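Local coordinates for protein putative alpha-galactosidase/melibiase (Bacteroides fragilis, PDB 4OGZ) that probably hydrolyses terminal, non-reducing alpha-D-galactose residues from alpha-D-galactosides, as a glycoside hydrolase family 27 enzyme with an added Ig-like domain, at residues 31-36 with 41-46; 14-19 with 376-381; 22-27 with 269-274; 74-79 with 83-88; 52-55 with 60-63. All coordinates share one frame; numbering follows the deposited sequence.

Contact 1 of 5, residues 31-36 with 41-46; sequences FYIPTS and IKWHAE
The indole of Trp-43 reaches from strand 42-46 to strand 28-36, where Thr-35 and Ile-33 receive its five-membered ring. The one hydrogen bond across the contact runs from Trp-43 NE1 to Thr-35 OG1, 2.9 Å long and 153° at the hydrogen. The hydroxyl lies at the indole edge, almost exactly in the ring plane. Thr-35 OG1 in turn donates to Ile-33 O at 2.8 Å, approaching from above the carbonyl plane, so one buried hydroxyl passes the bond from the indole to the backbone and fixes its own rotation. With OG1 anti to the carbonyl carbon (chi1 -49°), Thr-35 keeps CG2 for Ile-41 CD1, 3.9 Å away. The closest carbon-carbon approach between the strands is Ile-33 CD1 to Trp-43 CD1, 3.6 Å. Ile-41 CG2 covers the centre of one indole face, 3.5 Å above its plane, and Tyr-32 OH comes near Trp-43 CZ2 at 3.9 Å, although its hydrogen bond is to Asp-133.

The other side of strand 42-46 is far looser. His-44 turns away from strand 28-36 and is only partly buried, while Lys-42 and Glu-46 are exposed.

Because the two strands belong to different sheets, no backbone ladder joins them, and they meet chiefly through side chains. A tryptophan filling the space between two facing sheets is a familiar feature of Ig-like beta sandwiches, the fold assigned to this domain.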
# COMPACT_ATOMS: atom_id res chain seq x y z
N PHE A 31 14.73 6.05 -2.94
CA PHE A 31 13.60 5.97 -3.89
C PHE A 31 14.05 5.44 -5.24
O PHE A 31 14.96 5.99 -5.88
CB PHE A 31 12.94 7.34 -4.05
CG PHE A 31 11.70 7.32 -4.92
CD1 PHE A 31 10.53 6.73 -4.49
CD2 PHE A 31 11.73 7.88 -6.17
CE1 PHE A 31 9.40 6.70 -5.31
CE2 PHE A 31 10.60 7.87 -6.99
CZ PHE A 31 9.42 7.29 -6.56
N TYR A 32 13.48 4.31 -5.63
CA TYR A 32 13.62 3.80 -6.99
C TYR A 32 12.52 4.43 -7.85
O TYR A 32 11.34 4.37 -7.50
CB TYR A 32 13.49 2.28 -7.04
CG TYR A 32 13.40 1.75 -8.45
CD1 TYR A 32 14.53 1.66 -9.25
CD2 TYR A 32 12.18 1.36 -9.00
CE1 TYR A 32 14.45 1.17 -10.56
CE2 TYR A 32 12.10 0.87 -10.30
CZ TYR A 32 13.26 0.81 -11.07
OH TYR A 32 13.21 0.33 -12.34
N ILE A 33 12.92 4.98 -8.98
CA ILE A 33 12.00 5.66 -9.90
C ILE A 33 11.27 4.60 -10.72
O ILE A 33 11.88 4.01 -11.61
CB ILE A 33 12.75 6.55 -10.87
CG1 ILE A 33 13.55 7.61 -10.11
CG2 ILE A 33 11.79 7.21 -11.87
CD1 ILE A 33 14.72 8.11 -10.94
N PRO A 34 9.97 4.40 -10.46
CA PRO A 34 9.28 3.32 -11.17
C PRO A 34 9.09 3.63 -12.65
O PRO A 34 8.41 4.59 -13.03
CB PRO A 34 7.94 3.25 -10.43
CG PRO A 34 8.12 3.98 -9.15
CD PRO A 34 9.10 5.03 -9.47
N THR A 35 9.69 2.82 -13.50
CA THR A 35 9.78 3.20 -14.91
C THR A 35 9.43 2.03 -15.82
O THR A 35 10.16 1.03 -15.87
CB THR A 35 11.18 3.70 -15.25
OG1 THR A 35 11.58 4.67 -14.27
CG2 THR A 35 11.21 4.35 -16.62
N SER A 36 8.33 2.18 -16.56
CA SER A 36 8.01 1.27 -17.66
C SER A 36 8.93 1.52 -18.80
O SER A 36 9.47 2.62 -18.94
CB SER A 36 6.58 1.46 -18.17
OG SER A 36 5.68 1.34 -17.12
N ILE A 41 17.51 1.05 -19.58
CA ILE A 41 17.10 2.42 -19.36
C ILE A 41 18.21 3.16 -18.63
O ILE A 41 18.90 2.60 -17.81
CB ILE A 41 15.79 2.43 -18.56
CG1 ILE A 41 14.64 2.08 -19.51
CG2 ILE A 41 15.53 3.78 -17.90
CD1 ILE A 41 13.29 2.00 -18.86
N LYS A 42 18.36 4.44 -18.94
CA LYS A 42 19.23 5.33 -18.19
C LYS A 42 18.43 6.52 -17.67
O LYS A 42 17.62 7.09 -18.40
CB LYS A 42 20.36 5.85 -19.08
CG LYS A 42 21.70 6.01 -18.38
CD LYS A 42 22.66 6.80 -19.24
CE LYS A 42 23.90 7.22 -18.45
NZ LYS A 42 25.10 7.42 -19.31
N TRP A 43 18.71 6.93 -16.45
CA TRP A 43 17.95 7.97 -15.80
C TRP A 43 18.79 9.22 -15.61
O TRP A 43 20.02 9.15 -15.51
CB TRP A 43 17.49 7.51 -14.43
CG TRP A 43 16.38 6.57 -14.42
CD1 TRP A 43 15.06 6.86 -14.31
CD2 TRP A 43 16.48 5.14 -14.46
NE1 TRP A 43 14.32 5.69 -14.28
CE2 TRP A 43 15.18 4.62 -14.37
CE3 TRP A 43 17.54 4.25 -14.55
CZ2 TRP A 43 14.91 3.23 -14.36
CZ3 TRP A 43 17.27 2.87 -14.55
CH2 TRP A 43 15.97 2.39 -14.44
N HIS A 44 18.12 10.35 -15.56
CA HIS A 44 18.77 11.61 -15.26
C HIS A 44 17.89 12.39 -14.34
O HIS A 44 16.66 12.24 -14.35
CB HIS A 44 19.09 12.42 -16.55
CG HIS A 44 19.95 11.67 -17.50
ND1 HIS A 44 21.32 11.78 -17.51
CD2 HIS A 44 19.64 10.71 -18.42
CE1 HIS A 44 21.82 10.97 -18.43
NE2 HIS A 44 20.82 10.31 -19.00
N ALA A 45 18.53 13.19 -13.50
CA ALA A 45 17.81 14.03 -12.59
C ALA A 45 18.43 15.40 -12.63
O ALA A 45 19.63 15.53 -12.59
CB ALA A 45 17.87 13.47 -11.19
N GLU A 46 17.60 16.43 -12.75
CA GLU A 46 18.07 17.80 -12.64
C GLU A 46 17.42 18.37 -11.38
O GLU A 46 16.26 18.08 -11.04
CB GLU A 46 17.75 18.57 -13.93
CG GLU A 46 17.98 20.08 -13.90
CD GLU A 46 19.45 20.49 -13.71
OE1 GLU A 46 20.32 19.60 -13.59
OE2 GLU A 46 19.74 21.72 -13.69

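Contact 2 of 5, residues 14-19 with 376-381; sequences CINPPH and LNKDLI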
# COMPACT_ATOMS: atom_id res chain seq x y z
N CYS A 14 8.40 5.22 -19.43
CA CYS A 14 7.33 6.00 -18.83
C CYS A 14 7.54 5.97 -17.32
O CYS A 14 7.48 4.90 -16.69
CB CYS A 14 5.98 5.46 -19.26
SG CYS A 14 4.60 6.29 -18.47
N ILE A 15 7.82 7.15 -16.76
CA ILE A 15 8.09 7.35 -15.37
C ILE A 15 6.78 7.37 -14.61
O ILE A 15 5.96 8.25 -14.76
CB ILE A 15 8.90 8.67 -15.13
CG1 ILE A 15 10.30 8.54 -15.71
CG2 ILE A 15 8.97 8.97 -13.64
CD1 ILE A 15 11.14 9.79 -15.69
N ASN A 16 6.57 6.35 -13.78
CA ASN A 16 5.30 6.13 -13.14
C ASN A 16 5.22 6.72 -11.74
O ASN A 16 6.24 7.00 -11.11
CB ASN A 16 5.02 4.62 -13.11
CG ASN A 16 4.96 4.03 -14.51
OD1 ASN A 16 4.37 4.65 -15.40
ND2 ASN A 16 5.57 2.87 -14.72
N PRO A 17 3.99 6.94 -11.26
CA PRO A 17 3.76 7.42 -9.92
C PRO A 17 4.36 6.45 -8.90
O PRO A 17 4.52 5.27 -9.21
CB PRO A 17 2.23 7.38 -9.78
CG PRO A 17 1.68 7.38 -11.15
CD PRO A 17 2.76 6.91 -12.07
N PRO A 18 4.64 6.92 -7.69
CA PRO A 18 4.31 8.25 -7.16
C PRO A 18 5.23 9.37 -7.66
O PRO A 18 6.45 9.16 -7.83
CB PRO A 18 4.51 8.07 -5.66
CG PRO A 18 5.51 6.97 -5.53
CD PRO A 18 5.32 6.06 -6.69
N HIS A 19 4.61 10.53 -7.91
CA HIS A 19 5.32 11.76 -8.33
C HIS A 19 5.58 12.69 -7.17
O HIS A 19 6.11 13.81 -7.36
CB HIS A 19 4.53 12.48 -9.42
CG HIS A 19 4.29 11.63 -10.64
ND1 HIS A 19 5.32 11.05 -11.34
CD2 HIS A 19 3.15 11.31 -11.29
CE1 HIS A 19 4.82 10.37 -12.35
NE2 HIS A 19 3.50 10.48 -12.33
N LEU A 376 -1.04 -5.29 -11.97
CA LEU A 376 -0.23 -4.43 -12.80
C LEU A 376 -1.08 -3.43 -13.59
O LEU A 376 -0.64 -2.95 -14.60
CB LEU A 376 0.68 -5.26 -13.74
CG LEU A 376 1.68 -6.24 -13.09
CD1 LEU A 376 2.52 -6.89 -14.18
CD2 LEU A 376 2.61 -5.59 -12.07
N ASN A 377 -2.30 -3.12 -13.14
CA ASN A 377 -3.12 -2.16 -13.86
C ASN A 377 -2.62 -0.78 -13.48
O ASN A 377 -2.93 -0.29 -12.39
CB ASN A 377 -4.61 -2.28 -13.54
CG ASN A 377 -5.47 -1.35 -14.40
OD1 ASN A 377 -5.16 -0.15 -14.53
ND2 ASN A 377 -6.57 -1.86 -14.91
N LYS A 378 -1.83 -0.21 -14.36
CA LYS A 378 -1.16 1.08 -14.14
C LYS A 378 -2.13 2.21 -13.87
O LYS A 378 -1.77 3.20 -13.17
CB LYS A 378 -0.34 1.35 -15.40
CG LYS A 378 0.22 2.73 -15.60
CD LYS A 378 0.74 2.83 -17.05
CE LYS A 378 1.80 3.90 -17.22
NZ LYS A 378 3.00 3.40 -17.96
N ASP A 379 -3.33 2.12 -14.45
CA ASP A 379 -4.30 3.21 -14.40
C ASP A 379 -5.02 3.22 -13.07
O ASP A 379 -5.18 4.27 -12.46
CB ASP A 379 -5.32 3.10 -15.54
CG ASP A 379 -4.70 3.30 -16.93
OD1 ASP A 379 -3.70 4.04 -17.04
OD2 ASP A 379 -5.21 2.68 -17.90
N LEU A 380 -5.37 2.04 -12.57
CA LEU A 380 -5.92 1.93 -11.22
C LEU A 380 -4.92 2.37 -10.15
O LEU A 380 -5.29 3.12 -9.22
CB LEU A 380 -6.39 0.52 -10.88
CG LEU A 380 -7.64 0.11 -11.62
CD1 LEU A 380 -7.85 -1.41 -11.46
CD2 LEU A 380 -8.85 0.90 -11.13
N ILE A 381 -3.67 1.97 -10.33
CA ILE A 381 -2.61 2.34 -9.43
C ILE A 381 -2.44 3.86 -9.45
O ILE A 381 -2.26 4.48 -8.40
CB ILE A 381 -1.31 1.63 -9.81
CG1 ILE A 381 -1.40 0.16 -9.42
CG2 ILE A 381 -0.08 2.29 -9.14
CD1 ILE A 381 -0.32 -0.70 -10.01
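Lys-378 reaches from a helix of the putative catalytic TIM barrel to Cys-14 and Asn-16 of the Ig-like domain, a slender bridge between two domains. The helix behind it begins with a classical N-cap. Leu-376 has just left the preceding helix, 369-375. Asn-377 follows at the N-cap position. Its OD1 accepts from Leu-380 N at 2.9 Å along a nearly straight path of 168°, and more weakly from Asp-379 N.

Lys-378 carries the contact. Its chain sets out trans to the backbone N (chi1 167°), stays extended as far as CE to span the gap, and bends only at the last bond. NZ makes a weak hydrogen bond of 3.2 Å to Asn-16 OD1, the lysine running roughly perpendicular to the asparagine, and it lies 3.3 Å from Cys-14 SG. The amide of Asn-16 is held from its other end, ND2 donating to Asp-133 O and to Ser-36 OG, which should present OD1 steadily to the ammonium group.

Asp-379 looks elsewhere, toward Tyr-443, while Leu-380 packs on Phe-348 and Cys-352 of helix 341-353. Ile-381 completes the first helical turn, its N donating to Asn-377 O at 3.1 Å.

Contact 3 of 5, residues 22-27 with 269-274; sequences GNYPAT and GGHLWR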
# COMPACT_ATOMS: atom_id res chain seq x y z
N GLY A 22 7.51 11.85 0.53
CA GLY A 22 7.88 12.57 1.74
C GLY A 22 8.85 11.75 2.57
O GLY A 22 8.86 10.50 2.50
N ASN A 23 9.69 12.46 3.31
CA ASN A 23 10.63 11.86 4.21
C ASN A 23 10.95 12.84 5.32
O ASN A 23 10.92 14.07 5.07
CB ASN A 23 11.91 11.48 3.44
CG ASN A 23 12.76 10.44 4.17
OD1 ASN A 23 12.25 9.47 4.66
ND2 ASN A 23 14.08 10.67 4.22
N TYR A 24 11.26 12.35 6.52
CA TYR A 24 11.72 13.23 7.57
C TYR A 24 13.13 13.78 7.29
O TYR A 24 14.01 13.09 6.75
CB TYR A 24 11.80 12.57 8.93
CG TYR A 24 10.53 11.93 9.46
CD1 TYR A 24 9.27 12.47 9.20
CD2 TYR A 24 10.60 10.79 10.29
CE1 TYR A 24 8.13 11.91 9.69
CE2 TYR A 24 9.46 10.21 10.81
CZ TYR A 24 8.22 10.75 10.47
OH TYR A 24 7.06 10.28 10.98
N PRO A 25 13.36 15.02 7.71
CA PRO A 25 14.71 15.60 7.56
C PRO A 25 15.77 14.85 8.30
O PRO A 25 15.51 14.29 9.36
CB PRO A 25 14.59 16.99 8.19
CG PRO A 25 13.26 17.05 8.85
CD PRO A 25 12.39 15.99 8.26
N ALA A 26 16.97 14.87 7.72
CA ALA A 26 18.15 14.31 8.33
C ALA A 26 17.99 12.79 8.57
O ALA A 26 18.68 12.26 9.38
CB ALA A 26 18.46 14.99 9.64
N THR A 27 17.10 12.13 7.82
CA THR A 27 17.01 10.67 7.84
C THR A 27 17.42 10.10 6.48
O THR A 27 17.35 10.80 5.44
CB THR A 27 15.59 10.21 8.23
OG1 THR A 27 14.66 10.56 7.20
CG2 THR A 27 15.20 10.85 9.55
N GLY A 269 1.19 9.54 16.08
CA GLY A 269 2.24 9.35 15.09
C GLY A 269 2.06 8.25 14.07
O GLY A 269 3.01 7.87 13.41
N GLY A 270 0.85 7.72 13.93
CA GLY A 270 0.56 6.74 12.90
C GLY A 270 0.41 7.36 11.52
O GLY A 270 -0.13 8.45 11.38
N HIS A 271 0.81 6.61 10.49
CA HIS A 271 0.64 6.98 9.10
C HIS A 271 -0.44 6.15 8.40
O HIS A 271 -0.86 6.47 7.30
CB HIS A 271 1.97 6.82 8.37
CG HIS A 271 3.09 7.53 9.04
ND1 HIS A 271 3.99 6.90 9.87
CD2 HIS A 271 3.44 8.84 9.04
CE1 HIS A 271 4.84 7.78 10.35
NE2 HIS A 271 4.53 8.97 9.87
N LEU A 272 -0.82 5.04 9.01
CA LEU A 272 -1.94 4.22 8.52
C LEU A 272 -2.49 3.42 9.66
O LEU A 272 -1.78 3.09 10.61
CB LEU A 272 -1.54 3.30 7.35
CG LEU A 272 -0.44 2.28 7.60
CD1 LEU A 272 -0.56 1.12 6.60
CD2 LEU A 272 0.93 2.91 7.54
N TRP A 273 -3.78 3.10 9.58
CA TRP A 273 -4.46 2.46 10.68
C TRP A 273 -5.50 1.52 10.17
O TRP A 273 -6.34 1.85 9.35
CB TRP A 273 -5.10 3.52 11.58
CG TRP A 273 -5.77 4.63 10.84
CD1 TRP A 273 -7.05 4.66 10.41
CD2 TRP A 273 -5.18 5.90 10.44
NE1 TRP A 273 -7.31 5.87 9.76
CE2 TRP A 273 -6.17 6.62 9.75
CE3 TRP A 273 -3.91 6.46 10.57
CZ2 TRP A 273 -5.94 7.88 9.21
CZ3 TRP A 273 -3.68 7.73 10.05
CH2 TRP A 273 -4.69 8.43 9.38
N ARG A 274 -5.48 0.30 10.69
CA ARG A 274 -6.46 -0.69 10.31
C ARG A 274 -7.85 -0.29 10.79
O ARG A 274 -8.02 0.11 11.92
CB ARG A 274 -6.01 -2.04 10.87
CG ARG A 274 -4.86 -2.61 10.04
CD ARG A 274 -5.31 -3.55 8.91
NE ARG A 274 -6.25 -4.54 9.42
CZ ARG A 274 -5.96 -5.75 9.97
NH1 ARG A 274 -4.72 -6.25 10.04
NH2 ARG A 274 -6.96 -6.46 10.48
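Tyr-24 and His-271 approach from opposite directions and meet where the Tyr-24 hydroxyl comes to the imidazole edge of His-271. The polar part of the contact is the approach of Tyr-24 OH to His-271 NE2, 3.1 Å apart, with the oxygen close to the imidazole plane. The other ring nitrogen, ND1, is hydrogen-bonded to Phe-251 N, which should limit how the imidazole can turn.

Van der Waals contact adds little: Tyr-24 OH lies 3.4 Å from His-271 CE1. One imidazole face is covered from the histidine's own segment, by Gly-269 O, 3.5 Å above the ring plane and displaced toward the rim.

Within segment 22-27 the backbone forms a type II beta turn from Tyr-24 to Thr-27, with Ala-26 at positive phi (61°). Its backbone bond, Thr-27 N to Tyr-24 O, is weak at 3.4 Å, whereas Thr-27 OG1 donates to the same carbonyl at 2.7 Å and closes the turn more firmly.

In the fold, this joins the Ig-like domain to the N-terminal end of barrel strand 272-274, away from the C-terminal strand ends where TIM barrels carry their active sites. Arg-243 of helix 228-244 touches both side chains, Leu-96 does so as well, and strands 250-254 and 315-317 flank the barrel strand.

Contact 4 of 5, residues 74-79 with 83-88; sequences MLKAEN and TDTQEL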
# COMPACT_ATOMS: atom_id res chain seq x y z
N MSE A 74 13.48 17.26 -11.75
CA MSE A 74 13.03 16.83 -13.08
C MSE A 74 13.77 15.58 -13.41
O MSE A 74 14.98 15.56 -13.40
CB MSE A 74 13.25 17.90 -14.16
CG MSE A 74 12.33 19.10 -13.88
SE MSE A 74 10.38 18.76 -14.13
CE MSE A 74 10.45 17.44 -15.57
N LEU A 75 13.01 14.51 -13.66
CA LEU A 75 13.56 13.21 -14.02
C LEU A 75 13.37 12.95 -15.50
O LEU A 75 12.36 13.33 -16.11
CB LEU A 75 12.88 12.09 -13.22
CG LEU A 75 12.83 12.21 -11.69
CD1 LEU A 75 12.02 11.07 -11.11
CD2 LEU A 75 14.21 12.25 -11.09
N LYS A 76 14.37 12.31 -16.08
CA LYS A 76 14.29 11.86 -17.43
C LYS A 76 14.74 10.41 -17.47
O LYS A 76 15.71 10.04 -16.83
CB LYS A 76 15.16 12.75 -18.32
CG LYS A 76 14.88 12.59 -19.81
CD LYS A 76 15.36 13.77 -20.64
CE LYS A 76 14.67 13.73 -22.01
NZ LYS A 76 15.21 14.72 -22.98
N ALA A 77 13.99 9.58 -18.20
CA ALA A 77 14.39 8.21 -18.47
C ALA A 77 14.50 8.01 -19.97
O ALA A 77 13.64 8.47 -20.73
CB ALA A 77 13.38 7.24 -17.88
N GLU A 78 15.55 7.33 -20.40
CA GLU A 78 15.79 7.17 -21.84
C GLU A 78 16.11 5.73 -22.17
O GLU A 78 16.75 5.04 -21.37
CB GLU A 78 16.94 8.11 -22.31
CG GLU A 78 16.93 9.48 -21.63
CD GLU A 78 17.88 10.49 -22.26
OE1 GLU A 78 19.09 10.21 -22.30
OE2 GLU A 78 17.42 11.59 -22.67
N ASN A 79 15.61 5.27 -23.32
CA ASN A 79 16.03 3.98 -23.86
C ASN A 79 16.18 4.08 -25.39
O ASN A 79 16.05 5.16 -25.96
CB ASN A 79 15.08 2.83 -23.42
CG ASN A 79 13.66 2.96 -23.94
OD1 ASN A 79 13.38 3.73 -24.87
ND2 ASN A 79 12.75 2.17 -23.37
N THR A 83 12.29 8.71 -24.84
CA THR A 83 12.46 9.32 -23.54
C THR A 83 11.14 9.78 -22.88
O THR A 83 10.12 9.98 -23.55
CB THR A 83 13.37 10.57 -23.62
OG1 THR A 83 12.60 11.66 -24.09
CG2 THR A 83 14.55 10.35 -24.57
N ASP A 84 11.14 9.88 -21.56
CA ASP A 84 10.03 10.44 -20.79
C ASP A 84 10.60 11.37 -19.77
O ASP A 84 11.66 11.10 -19.20
CB ASP A 84 9.20 9.35 -20.08
CG ASP A 84 7.93 9.90 -19.46
OD1 ASP A 84 7.37 10.85 -20.05
OD2 ASP A 84 7.50 9.40 -18.39
N THR A 85 9.89 12.45 -19.51
CA THR A 85 10.36 13.50 -18.61
C THR A 85 9.23 13.75 -17.65
O THR A 85 8.10 13.83 -18.07
CB THR A 85 10.73 14.78 -19.37
OG1 THR A 85 11.81 14.50 -20.23
CG2 THR A 85 11.13 15.94 -18.40
N GLN A 86 9.55 13.85 -16.37
CA GLN A 86 8.53 13.89 -15.36
C GLN A 86 9.04 14.53 -14.10
O GLN A 86 10.22 14.45 -13.81
CB GLN A 86 8.07 12.47 -15.07
CG GLN A 86 6.92 12.37 -14.11
CD GLN A 86 5.72 13.15 -14.59
OE1 GLN A 86 5.55 14.33 -14.26
NE2 GLN A 86 4.91 12.51 -15.43
N GLU A 87 8.14 15.15 -13.33
CA GLU A 87 8.53 15.81 -12.08
C GLU A 87 8.45 14.83 -10.89
O GLU A 87 7.59 13.97 -10.85
CB GLU A 87 7.63 17.01 -11.82
CG GLU A 87 7.78 17.67 -10.46
CD GLU A 87 6.78 18.79 -10.20
OE1 GLU A 87 6.17 19.32 -11.16
OE2 GLU A 87 6.60 19.14 -9.02
N LEU A 88 9.41 14.93 -9.98
CA LEU A 88 9.33 14.30 -8.67
C LEU A 88 9.39 15.40 -7.62
O LEU A 88 10.37 16.15 -7.51
CB LEU A 88 10.46 13.30 -8.45
CG LEU A 88 10.43 12.58 -7.10
CD1 LEU A 88 9.24 11.64 -6.99
CD2 LEU A 88 11.72 11.83 -6.85
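Leu-75 and Gln-86 exchange two backbone hydrogen bonds, Leu-75 N to Gln-86 O at 2.8 Å (165° at the hydrogen) and Gln-86 N to Leu-75 O at 2.9 Å. Ala-77 and Asp-84 form the next hydrogen-bonded pair, with both bonds 3.0 Å long. Between and beyond them lie the non-hydrogen-bonded pairs Met-74 with Glu-87, Lys-76 with Thr-85 and Glu-78 with Thr-83, where CA-H...O contacts such as Thr-85 CA to Leu-75 O supplement the ladder. Two side chains extend the polar network: Gln-86 OE1 folds back to accept from Glu-87 N, and Asp-84 OD2 is bonded to Ile-15 N of strand 14-15.

On the outward face, Lys-76 rises extended beside the two threonines. Its CE passes 3.5 Å from Thr-85 OG1 and 3.6 Å from Thr-83 OG1, and its ammonium group makes a long ion pair with Glu-78 of its own strand. Met-74, present as selenomethionine, bends at chi2 (-69°) and lies roughly perpendicular to Thr-85. Its CE comes 3.5 Å from Gln-86 O, while SE rests near Glu-87 CB.

The opposite face is apolar near Leu-75, whose CD1 meets Leu-88 CB at 3.8 Å. Leu-75 and Ala-77 also touch Ile-15 of the facing sheet, so this part of the face lies in the sandwich interior. This is an antiparallel beta hairpin with one face turned to the core, a building unit of the Ig-like beta sandwich.

Contact 5 of 5, residues 52-55 with 60-63; sequences LKLD and IIKG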
# COMPACT_ATOMS: atom_id res chain seq x y z
N LEU A 52 21.31 14.30 -1.97
CA LEU A 52 20.80 13.18 -2.77
C LEU A 52 21.61 13.02 -4.03
O LEU A 52 22.13 14.01 -4.58
CB LEU A 52 19.30 13.34 -3.11
CG LEU A 52 18.36 13.50 -1.92
CD1 LEU A 52 16.91 13.62 -2.40
CD2 LEU A 52 18.50 12.34 -0.93
N LYS A 53 21.74 11.77 -4.46
CA LYS A 53 22.46 11.41 -5.67
C LYS A 53 21.61 10.35 -6.38
O LYS A 53 21.00 9.54 -5.74
CB LYS A 53 23.86 10.89 -5.34
CG LYS A 53 24.85 11.99 -4.95
CD LYS A 53 25.85 11.58 -3.86
CE LYS A 53 25.29 11.63 -2.43
NZ LYS A 53 25.01 10.27 -1.87
N LEU A 54 21.57 10.40 -7.70
CA LEU A 54 20.91 9.39 -8.51
C LEU A 54 21.94 8.45 -9.12
O LEU A 54 22.90 8.90 -9.67
CB LEU A 54 20.12 10.05 -9.63
CG LEU A 54 19.70 9.16 -10.79
CD1 LEU A 54 18.58 8.23 -10.34
CD2 LEU A 54 19.31 9.99 -12.00
N ASP A 55 21.72 7.14 -9.02
CA ASP A 55 22.48 6.20 -9.84
C ASP A 55 21.77 6.03 -11.21
O ASP A 55 20.69 5.45 -11.31
CB ASP A 55 22.63 4.86 -9.11
CG ASP A 55 23.46 3.87 -9.89
OD1 ASP A 55 23.62 4.07 -11.11
OD2 ASP A 55 23.95 2.90 -9.28
N ILE A 60 17.98 4.60 -8.88
CA ILE A 60 17.82 4.77 -7.44
C ILE A 60 18.39 6.11 -6.99
O ILE A 60 19.56 6.41 -7.27
CB ILE A 60 18.48 3.60 -6.67
CG1 ILE A 60 17.69 2.31 -6.89
CG2 ILE A 60 18.50 3.87 -5.19
CD1 ILE A 60 18.40 1.06 -6.41
N ILE A 61 17.54 6.90 -6.32
CA ILE A 61 17.93 8.12 -5.65
C ILE A 61 18.15 7.81 -4.17
O ILE A 61 17.36 7.11 -3.53
CB ILE A 61 16.86 9.20 -5.78
CG1 ILE A 61 16.64 9.54 -7.24
CG2 ILE A 61 17.25 10.48 -5.03
CD1 ILE A 61 15.30 10.23 -7.44
N LYS A 62 19.28 8.28 -3.65
CA LYS A 62 19.76 7.87 -2.35
C LYS A 62 20.47 9.05 -1.68
O LYS A 62 21.14 9.82 -2.33
CB LYS A 62 20.70 6.67 -2.54
CG LYS A 62 21.53 6.27 -1.36
CD LYS A 62 22.42 5.06 -1.67
CE LYS A 62 23.01 4.37 -0.39
NZ LYS A 62 22.08 3.79 0.64
N GLY A 63 20.30 9.15 -0.37
CA GLY A 63 21.11 10.01 0.45
C GLY A 63 20.38 10.44 1.68
O GLY A 63 19.73 9.66 2.35
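Lys-53 and Lys-62 form the central hydrogen-bonded pair of an antiparallel hairpin whose strand axes approach to 4.6 Å, with their directions 151° apart. Lys-53 N donates to Lys-62 O at 2.9 Å, and Lys-62 N returns the bond to Lys-53 O at 3.0 Å. Nearer the turn, Asp-55 N also donates to Ile-60 O, though the pairing there is looser. In the turn itself Asp-55 OD1 accepts from Glu-57 N, an Asx turn that engages OD1, on a side chain that leads away from strand 60-64.

The side chains divide by face. Leu-54 and Ile-61, a non-hydrogen-bonded pair, share the apolar one. A chi1 of 163° puts Leu-54 CG opposite the backbone N and leans CD1 toward the partner strand, where it meets Ile-61 CG1 at 3.9 Å. The other branch of Ile-61, CG2, lies 4.0 Å from Leu-52 CB, so this one isoleucine is gripped from two sides. Leu-52 also lays CD2 alongside the bare backbone of Gly-63, 3.7 Å from its N. The two lysines occupy the other, solvent-exposed face. Lys-53 coils back until NZ is 3.9 Å from Lys-62 O, whereas Lys-62 stays largely extended beside a bound triethylene glycol, probably from the crystallisation liquor.

Strand 52-55 is an outermost strand of its sheet, and strand 60-64 separates it from strand 28-36. From the facing sheet, Trp-43 and Ala-45 of strand 42-46 touch Leu-54, Ile-90 of strand 82-92 touches Leu-52, and Leu-88 of the same strand covers Ile-61.

How the contacts relate
Contacts 1, 4 and 5 build the Ig-like domain, and contacts 2 and 3 join it to the putative catalytic barrel. Along the chain, contact 5 follows contact 1 and precedes contact 4; all three are nested within the loop closed by contact 3, itself inside that of contact 2. Contact 5 zips part of one sheet and contact 4 part of the other, their centres about 15 Å apart, while contact 1 spans between the sheets, centre to centre about 7 Å from contact 4 and about 10 Å from contact 5. The centres of contacts 2 and 3 lie about 22 Å apart. The sandwich thus meets the barrel at these two places, among others, consistent with a defined domain orientation.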